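Local coordinates for probable membrane transporter protein MamO (Magnetospirillum magneticum, PDB 5HMA) that promotes magnetite formation by binding transition metals through its protease-like domain, and helps activate the MamE protease although it is probably not a protease itself, at residues H39-S42 against K43-E46; M78-T81 against E82-H86. All coordinates share one frame; numbering follows the deposited sequence.

Contact 1. Residues H39-S42 against K43-E46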
loop_
_atom_site.group_PDB
_atom_site.type_symbol
_atom_site.label_atom_id
_atom_site.label_comp_id
_atom_site.label_asym_id
_atom_site.label_seq_id
_atom_site.Cartn_x
_atom_site.Cartn_y
_atom_site.Cartn_z
ATOM N N HIS A 39 -8.390 -2.722 6.576
ATOM C CA HIS A 39 -9.341 -3.827 6.388
ATOM C C HIS A 39 -8.662 -5.108 5.886
ATOM O O HIS A 39 -9.210 -6.194 6.024
ATOM C CB HIS A 39 -10.465 -3.427 5.420
ATOM C CG HIS A 39 -10.055 -3.400 3.976
ATOM N ND1 HIS A 39 -9.613 -2.256 3.344
ATOM C CD2 HIS A 39 -10.038 -4.376 3.037
ATOM C CE1 HIS A 39 -9.334 -2.531 2.082
ATOM N NE2 HIS A 39 -9.588 -3.811 1.868
ATOM N N SER A 40 -7.466 -4.988 5.322
ATOM C CA SER A 40 -6.761 -6.158 4.806
ATOM C C SER A 40 -6.113 -6.993 5.912
ATOM O O SER A 40 -5.855 -8.182 5.726
ATOM C CB SER A 40 -5.682 -5.733 3.798
ATOM O OG SER A 40 -6.249 -5.022 2.722
ATOM N N VAL A 41 -5.834 -6.380 7.058
ATOM C CA VAL A 41 -5.078 -7.082 8.090
ATOM C C VAL A 41 -5.836 -7.213 9.406
ATOM O O VAL A 41 -5.489 -8.057 10.229
ATOM C CB VAL A 41 -3.727 -6.393 8.343
ATOM C CG1 VAL A 41 -2.872 -6.458 7.102
ATOM C CG2 VAL A 41 -3.939 -4.944 8.793
ATOM N N SER A 42 -6.865 -6.395 9.602
ATOM C CA SER A 42 -7.489 -6.271 10.921
ATOM C C SER A 42 -8.126 -7.564 11.438
ATOM O O SER A 42 -8.397 -7.695 12.633
ATOM C CB SER A 42 -8.541 -5.169 10.898
ATOM O OG SER A 42 -9.563 -5.491 9.975
ATOM N N LYS A 43 -8.368 -8.521 10.549
ATOM C CA LYS A 43 -9.018 -9.755 10.976
ATOM C C LYS A 43 -8.098 -10.968 10.824
ATOM O O LYS A 43 -8.517 -12.104 11.061
ATOM C CB LYS A 43 -10.326 -9.952 10.205
ATOM C CG LYS A 43 -11.333 -8.821 10.461
ATOM C CD LYS A 43 -12.678 -9.071 9.789
ATOM C CE LYS A 43 -13.752 -8.100 10.295
ATOM N NZ LYS A 43 -13.381 -6.662 10.098
ATOM N N LEU A 44 -6.843 -10.715 10.447
ATOM C CA LEU A 44 -5.807 -11.756 10.401
ATOM C C LEU A 44 -5.273 -12.041 11.795
ATOM O O LEU A 44 -4.792 -11.127 12.467
ATOM C CB LEU A 44 -4.637 -11.342 9.502
ATOM C CG LEU A 44 -4.943 -11.000 8.046
ATOM C CD1 LEU A 44 -3.686 -10.513 7.348
ATOM C CD2 LEU A 44 -5.531 -12.210 7.328
ATOM N N PRO A 45 -5.327 -13.313 12.217
ATOM C CA PRO A 45 -4.813 -13.750 13.524
ATOM C C PRO A 45 -3.326 -13.430 13.688
ATOM O O PRO A 45 -2.865 -13.140 14.789
ATOM C CB PRO A 45 -5.037 -15.270 13.514
ATOM C CG PRO A 45 -5.980 -15.531 12.388
ATOM C CD PRO A 45 -5.747 -14.447 11.378
ATOM N N GLU A 46 -2.589 -13.489 12.582
ATOM C CA GLU A 46 -1.171 -13.152 12.573
ATOM C C GLU A 46 -0.831 -12.571 11.207
ATOM O O GLU A 46 -1.456 -12.913 10.210
ATOM C CB GLU A 46 -0.312 -14.381 12.886
ATOM C CG GLU A 46 -0.956 -15.692 12.451
ATOM C CD GLU A 46 -0.013 -16.887 12.534
ATOM O OE1 GLU A 46 1.078 -16.746 13.132
ATOM O OE2 GLU A 46 -0.364 -17.966 11.997
HETATM O O HOH W 1 -8.306 -8.256 7.788
HETATM O O HOH W 2 -4.176 -8.441 13.004
#
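Val41 O is gripped twice: it takes the backbone N-H of Leu44 (N to O 3.0 Å, 156° at the hydrogen) and a second hydrogen from water 2, 3.1 Å away. This bond closes a type I beta turn from Val41 to Leu44, following the short, weakly bonded helix 38-41. Water 2 also donates to Leu44 O at 2.8 Å, tying the first and last residues of the turn together on a second path. Water 1 spans a wider gap, giving a hydrogen to His39 O and accepting one from Lys43 N at 2.8 Å; the peptide N-H of Lys43, which makes no hydrogen bond to Val41 O, is thus served by solvent. With CG set anti to its own carbonyl carbon (chi1 -58°), Leu44 turns back alongside the helix end, and CD1 lies 3.6 Å from Ser40 O. The same methyl meets Val41 CG1 at 4.1 Å, the two side chains crossing at a slant in a light apolar contact. At the surface, Lys43 lies alongside Ser42, its CG 3.8 Å from Ser42 OG, and a bend at its last torsion turns the ammonium end toward that hydroxyl. Ser40 OG hydrogen-bonds Thr37 OG1, and His39 ND1 hydrogen-bonds Asp72 OD2, with Thr148 against the His39 and Ser40 side chains. The His39-Asp72 pair corresponds to the His-Asp pair of trypsin-like proteases, and Thr148 probably takes the place of the nucleophilic serine in this pseudo-protease. The turn carries the chain from strand 33-37 and helix 38-41 into the loop that leads to strand 47-51 of the first barrel.

Contact 2. Residues M78-T81 against E82-H86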
loop_
_atom_site.group_PDB
_atom_site.type_symbol
_atom_site.label_atom_id
_atom_site.label_comp_id
_atom_site.label_asym_id
_atom_site.label_seq_id
_atom_site.Cartn_x
_atom_site.Cartn_y
_atom_site.Cartn_z
ATOM N N MET A 78 7.758 -4.978 10.851
ATOM C CA MET A 78 8.320 -6.313 10.713
ATOM C C MET A 78 9.243 -6.623 11.895
ATOM O O MET A 78 10.031 -5.768 12.329
ATOM C CB MET A 78 9.065 -6.435 9.386
ATOM C CG MET A 78 8.147 -6.340 8.173
ATOM S SD MET A 78 8.929 -6.664 6.562
ATOM C CE MET A 78 9.647 -5.053 6.187
ATOM N N GLN A 79 9.117 -7.832 12.436
ATOM C CA GLN A 79 9.975 -8.286 13.522
ATOM C C GLN A 79 11.209 -8.935 12.916
ATOM O O GLN A 79 11.175 -10.107 12.547
ATOM C CB GLN A 79 9.252 -9.289 14.427
ATOM C CG GLN A 79 7.852 -8.867 14.808
ATOM C CD GLN A 79 7.854 -7.656 15.704
ATOM O OE1 GLN A 79 7.454 -6.563 15.295
ATOM N NE2 GLN A 79 8.309 -7.839 16.937
ATOM N N THR A 80 12.294 -8.175 12.808
ATOM C CA THR A 80 13.500 -8.657 12.142
ATOM C C THR A 80 14.692 -7.809 12.538
ATOM O O THR A 80 14.528 -6.646 12.882
ATOM C CB THR A 80 13.335 -8.616 10.596
ATOM O OG1 THR A 80 14.561 -9.027 9.976
ATOM C CG2 THR A 80 12.996 -7.209 10.155
ATOM N N THR A 81 15.893 -8.374 12.484
ATOM C CA THR A 81 17.099 -7.559 12.628
ATOM C C THR A 81 17.542 -6.951 11.288
ATOM O O THR A 81 18.526 -6.224 11.227
ATOM C CB THR A 81 18.266 -8.371 13.191
ATOM O OG1 THR A 81 18.347 -9.614 12.487
ATOM C CG2 THR A 81 18.054 -8.652 14.656
ATOM N N GLU A 82 16.827 -7.250 10.210
ATOM C CA GLU A 82 17.291 -6.803 8.901
ATOM C C GLU A 82 16.870 -5.371 8.536
ATOM O O GLU A 82 15.876 -4.851 9.041
ATOM C CB GLU A 82 16.814 -7.773 7.829
ATOM C CG GLU A 82 17.990 -8.387 7.091
ATOM C CD GLU A 82 18.017 -9.878 7.166
ATOM O OE1 GLU A 82 18.989 -10.463 6.662
ATOM O OE2 GLU A 82 17.063 -10.467 7.715
ATOM N N LYS A 83 17.646 -4.745 7.653
ATOM C CA LYS A 83 17.341 -3.409 7.143
ATOM C C LYS A 83 16.700 -3.490 5.748
ATOM O O LYS A 83 16.914 -4.463 5.017
ATOM C CB LYS A 83 18.615 -2.563 7.089
ATOM C CG LYS A 83 19.006 -1.843 8.395
ATOM C CD LYS A 83 18.906 -2.706 9.641
ATOM C CE LYS A 83 19.604 -2.024 10.820
ATOM N NZ LYS A 83 18.992 -2.394 12.122
ATOM N N PHE A 84 15.941 -2.462 5.369
ATOM C CA PHE A 84 15.173 -2.488 4.125
ATOM C C PHE A 84 15.305 -1.203 3.341
ATOM O O PHE A 84 15.267 -0.115 3.918
ATOM C CB PHE A 84 13.684 -2.734 4.397
ATOM C CG PHE A 84 13.396 -4.041 5.089
ATOM C CD1 PHE A 84 13.569 -4.167 6.470
ATOM C CD2 PHE A 84 12.940 -5.139 4.371
ATOM C CE1 PHE A 84 13.305 -5.369 7.124
ATOM C CE2 PHE A 84 12.669 -6.359 5.024
ATOM C CZ PHE A 84 12.853 -6.466 6.403
ATOM N N LEU A 85 15.464 -1.338 2.024
ATOM C CA LEU A 85 15.204 -0.241 1.096
ATOM C C LEU A 85 13.730 0.159 1.234
ATOM O O LEU A 85 12.855 -0.698 1.386
ATOM C CB LEU A 85 15.528 -0.658 -0.342
ATOM C CG LEU A 85 17.007 -0.909 -0.634
ATOM C CD1 LEU A 85 17.227 -1.307 -2.092
ATOM C CD2 LEU A 85 17.805 0.338 -0.294
ATOM N N HIS A 86 13.438 1.451 1.185
ATOM C CA HIS A 86 12.105 1.900 1.580
ATOM C C HIS A 86 11.799 3.214 0.912
ATOM O O HIS A 86 12.714 3.924 0.516
ATOM C CB HIS A 86 12.038 2.084 3.104
ATOM C CG HIS A 86 13.043 3.074 3.612
ATOM N ND1 HIS A 86 12.726 4.391 3.878
ATOM C CD2 HIS A 86 14.374 2.954 3.844
ATOM C CE1 HIS A 86 13.813 5.034 4.272
ATOM N NE2 HIS A 86 14.828 4.187 4.258
#
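Met78 and Phe84 meet with the thioether's methyl laid on the flat of the ring: CE sits 3.5 Å from the Phe84 centroid, only 14° off the ring normal, in a CH-pi contact. SD lies farther out and obliquely, 4.5 Å from the centroid, which makes the pair a Met-aromatic contact as well. The bend at the end of the Met78 chain (chi3 -83°) swings the methyl over the ring. Thr80 approaches the same ring from a different quarter, its CG2 lying at the edge, in plane, 3.6 Å from Phe84 CE1. The other branch of Thr80 is spent on the backbone: with OG1 anti to the main-chain N, it accepts the N-H of Glu82 at 2.9 Å in a nearly straight bond. Hydroxyl of residue i to N-H of i+2 defines an ST turn, and here it bends the chain that leaves strand 73-78 of the first trypsin-like barrel. The Thr80 and Glu82 side chains cross at about a right angle, Glu82 CB passing 3.4 Å from Thr80 OG1. Lys83 starts away from Thr81, but its CD folds back to 3.9 Å from Thr81 O, and its NZ hydrogen-bonds Asn31 OD1. Phe60 of strand 58-68 meets Phe84 edge-to-face and also touches Met78 and Thr80.

In the fold
Contact 1 closes before contact 2 opens along the chain; their centres lie 21 Å apart and their nearest atoms about 10 Å apart, without touching. Both belong to the first, six-stranded barrel of the protease-like domain. Contact 1 follows strand 33-37 and helix 38-41, contact 2 leaves the end of strand 73-78, and these two strands are antiparallel neighbours. Residues 39-46 begin at the His-Asp pair that in active trypsin-like proteases belongs to the catalytic triad, whereas residues 78-86 start the linker toward strand 100-106 of the second sheet. Neither contact lies at the nickel site of His71 and His186, although Asp72, the partner of His39 in contact 1, directly follows His71 in the chain.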